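PaaA (Enterobacter agglomerans, PDB 5FF5) probably activates carboxylates by adenylation, as relatives in the E1-like ThiF family do, while building the bicyclic core of pantocin A on a precursor peptide. Local coordinates at residues L266-P272 with K355-L361. Residues are numbered along the deposited sequence; the frame is centred on the assembly and turned at random.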
loop_
_atom_site.group_PDB
_atom_site.type_symbol
_atom_site.label_atom_id
_atom_site.label_comp_id
_atom_site.label_asym_id
_atom_site.label_seq_id
_atom_site.Cartn_x
_atom_site.Cartn_y
_atom_site.Cartn_z
ATOM N N LEU A 266 -15.955 0.161 -2.755
ATOM C CA LEU A 266 -16.330 0.373 -4.164
ATOM C C LEU A 266 -15.592 1.532 -4.877
ATOM O O LEU A 266 -15.113 1.367 -5.999
ATOM C CB LEU A 266 -17.844 0.571 -4.260
ATOM C CG LEU A 266 -18.710 -0.669 -3.955
ATOM C CD1 LEU A 266 -20.182 -0.350 -4.108
ATOM C CD2 LEU A 266 -18.356 -1.861 -4.850
ATOM N N GLU A 267 -15.473 2.686 -4.226
ATOM C CA GLU A 267 -14.668 3.789 -4.768
ATOM C C GLU A 267 -14.028 4.577 -3.630
ATOM O O GLU A 267 -14.626 4.755 -2.575
ATOM C CB GLU A 267 -15.494 4.771 -5.605
ATOM C CG GLU A 267 -16.365 5.650 -4.734
ATOM C CD GLU A 267 -16.788 6.934 -5.406
ATOM O OE1 GLU A 267 -16.477 7.101 -6.604
ATOM O OE2 GLU A 267 -17.396 7.789 -4.715
ATOM N N ILE A 268 -12.817 5.062 -3.857
ATOM C CA ILE A 268 -12.066 5.731 -2.818
ATOM C C ILE A 268 -11.835 7.152 -3.250
ATOM O O ILE A 268 -11.760 7.422 -4.452
ATOM C CB ILE A 268 -10.699 5.074 -2.587
ATOM C CG1 ILE A 268 -9.903 5.124 -3.890
ATOM C CG2 ILE A 268 -10.837 3.632 -2.145
ATOM C CD1 ILE A 268 -8.481 4.659 -3.737
ATOM N N SER A 269 -11.681 8.052 -2.284
ATOM C CA SER A 269 -11.316 9.421 -2.607
ATOM C C SER A 269 -10.243 9.842 -1.601
ATOM O O SER A 269 -10.237 9.368 -0.471
ATOM C CB SER A 269 -12.534 10.348 -2.578
ATOM O OG SER A 269 -12.909 10.682 -1.253
ATOM N N VAL A 270 -9.280 10.649 -2.033
ATOM C CA VAL A 270 -8.270 11.146 -1.113
ATOM C C VAL A 270 -7.905 12.616 -1.324
ATOM O O VAL A 270 -7.590 13.040 -2.439
ATOM C CB VAL A 270 -6.998 10.284 -1.141
ATOM C CG1 VAL A 270 -5.899 10.931 -0.315
ATOM C CG2 VAL A 270 -7.300 8.905 -0.607
ATOM N N GLY A 271 -8.016 13.403 -0.259
ATOM C CA GLY A 271 -7.804 14.830 -0.356
ATOM C C GLY A 271 -9.136 15.516 -0.464
ATOM O O GLY A 271 -10.184 14.861 -0.438
ATOM N N PRO A 272 -9.107 16.838 -0.632
ATOM C CA PRO A 272 -7.908 17.642 -0.890
ATOM C C PRO A 272 -7.012 17.863 0.316
ATOM O O PRO A 272 -7.443 17.654 1.446
ATOM C CB PRO A 272 -8.490 18.976 -1.354
ATOM C CG PRO A 272 -9.781 19.072 -0.641
ATOM C CD PRO A 272 -10.320 17.672 -0.557
ATOM N N LYS A 355 -7.121 19.388 -4.700
ATOM C CA LYS A 355 -7.830 18.424 -5.557
ATOM C C LYS A 355 -8.309 17.136 -4.854
ATOM O O LYS A 355 -7.731 16.697 -3.867
ATOM C CB LYS A 355 -6.949 18.039 -6.741
ATOM C CG LYS A 355 -6.514 19.190 -7.614
ATOM C CD LYS A 355 -5.792 18.674 -8.853
ATOM C CE LYS A 355 -5.221 19.830 -9.643
ATOM N NZ LYS A 355 -4.142 20.521 -8.886
ATOM N N LYS A 356 -9.357 16.512 -5.382
ATOM C CA LYS A 356 -9.853 15.271 -4.796
ATOM C C LYS A 356 -9.830 14.172 -5.837
ATOM O O LYS A 356 -10.492 14.288 -6.864
ATOM C CB LYS A 356 -11.273 15.476 -4.260
ATOM C CG LYS A 356 -11.851 14.315 -3.478
ATOM C CD LYS A 356 -13.248 14.639 -2.981
ATOM C CE LYS A 356 -13.965 13.393 -2.447
ATOM N NZ LYS A 356 -15.444 13.607 -2.267
ATOM N N PHE A 357 -9.119 13.083 -5.554
ATOM C CA PHE A 357 -8.910 12.007 -6.531
ATOM C C PHE A 357 -9.849 10.853 -6.219
ATOM O O PHE A 357 -9.898 10.382 -5.088
ATOM C CB PHE A 357 -7.442 11.570 -6.518
ATOM C CG PHE A 357 -7.137 10.417 -7.417
ATOM C CD1 PHE A 357 -7.175 10.566 -8.804
ATOM C CD2 PHE A 357 -6.783 9.184 -6.889
ATOM C CE1 PHE A 357 -6.885 9.494 -9.654
ATOM C CE2 PHE A 357 -6.488 8.102 -7.728
ATOM C CZ PHE A 357 -6.540 8.259 -9.117
ATOM N N ILE A 358 -10.639 10.454 -7.209
ATOM C CA ILE A 358 -11.669 9.433 -7.026
ATOM C C ILE A 358 -11.443 8.234 -7.916
ATOM O O ILE A 358 -11.374 8.362 -9.130
ATOM C CB ILE A 358 -13.072 10.000 -7.314
ATOM C CG1 ILE A 358 -13.309 11.268 -6.485
ATOM C CG2 ILE A 358 -14.137 8.971 -7.005
ATOM C CD1 ILE A 358 -14.551 11.995 -6.851
ATOM N N LEU A 359 -11.372 7.054 -7.317
ATOM C CA LEU A 359 -11.050 5.862 -8.074
ATOM C C LEU A 359 -12.000 4.721 -7.758
ATOM O O LEU A 359 -12.073 4.272 -6.619
ATOM C CB LEU A 359 -9.604 5.436 -7.791
ATOM C CG LEU A 359 -9.261 4.031 -8.285
ATOM C CD1 LEU A 359 -9.210 4.008 -9.801
ATOM C CD2 LEU A 359 -7.957 3.523 -7.678
ATOM N N SER A 360 -12.712 4.248 -8.778
ATOM C CA SER A 360 -13.547 3.062 -8.652
ATOM C C SER A 360 -12.646 1.859 -8.483
ATOM O O SER A 360 -11.651 1.734 -9.182
ATOM C CB SER A 360 -14.444 2.881 -9.874
ATOM O OG SER A 360 -15.080 1.612 -9.855
ATOM N N LEU A 361 -12.964 0.986 -7.541
ATOM C CA LEU A 361 -12.200 -0.241 -7.396
ATOM C C LEU A 361 -12.862 -1.356 -8.164
ATOM O O LEU A 361 -12.487 -2.518 -8.047
ATOM C CB LEU A 361 -12.022 -0.599 -5.926
ATOM C CG LEU A 361 -11.146 0.508 -5.345
ATOM C CD1 LEU A 361 -10.727 0.222 -3.916
ATOM C CD2 LEU A 361 -9.926 0.657 -6.243
#
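Ile268 and Leu359 exchange both backbone hydrogen bonds, Ile268 N to Leu359 O at 3.0 Å and Leu359 N to Ile268 O at 2.9 Å, which identifies an antiparallel hydrogen-bonded pair. Val270 and Phe357 form the next: Val270 N donates to Phe357 O, whereas the return bond from Phe357 N to Val270 O is weak, stretched to 3.5 Å. Glu267 with Ser360 and Ser269 with Ile358 supply the intervening non-hydrogen-bonded pairs. The N-to-C directions of strands 267-272 and 355-360 make an angle of 165°, close to exactly antiparallel. Beyond the last strand pair, Leu361 N reaches Leu266 O by a nearly straight bond of 174°.

Lys356 runs alongside strand 267-272, out from the sheet past Gly271 toward Ser269. With CG anti to its own N (chi1 -173°) and the chain extended thereafter, CB and CG pass beside the carbonyl of Gly271, CG lying 3.5 Å from Gly271 O. CD stays near that same oxygen, CE comes up against the CB and OG of Ser269, and NZ ends 4.0 Å from Ser269 OG. The Ser269 OG is hydrogen-bonded instead to the backbone O of Gly262, on strand 258-263.

The side chains of Ile268 and Leu359 lie side by side on the face opposite Ser269 and Ile358, CG1 of Ile268 being 3.9 Å from CB of Leu359. The CG2 branch of Ile268 meets CD1 of Leu361 at 3.8 Å, the two side chains crossing at about a right angle. Met332 of helix 326-345 covers Ile268 and Val270, while Phe357 meets the ring of Phe364 of the second subunit.

Strand 258-263, the last of the parallel strands, flanks one side of the pair and 366-370 the other; the two strands thus belong to the antiparallel extension of the Rossmann-like sheet, consistent with the adenylation domains of E1-like ThiF-family enzymes.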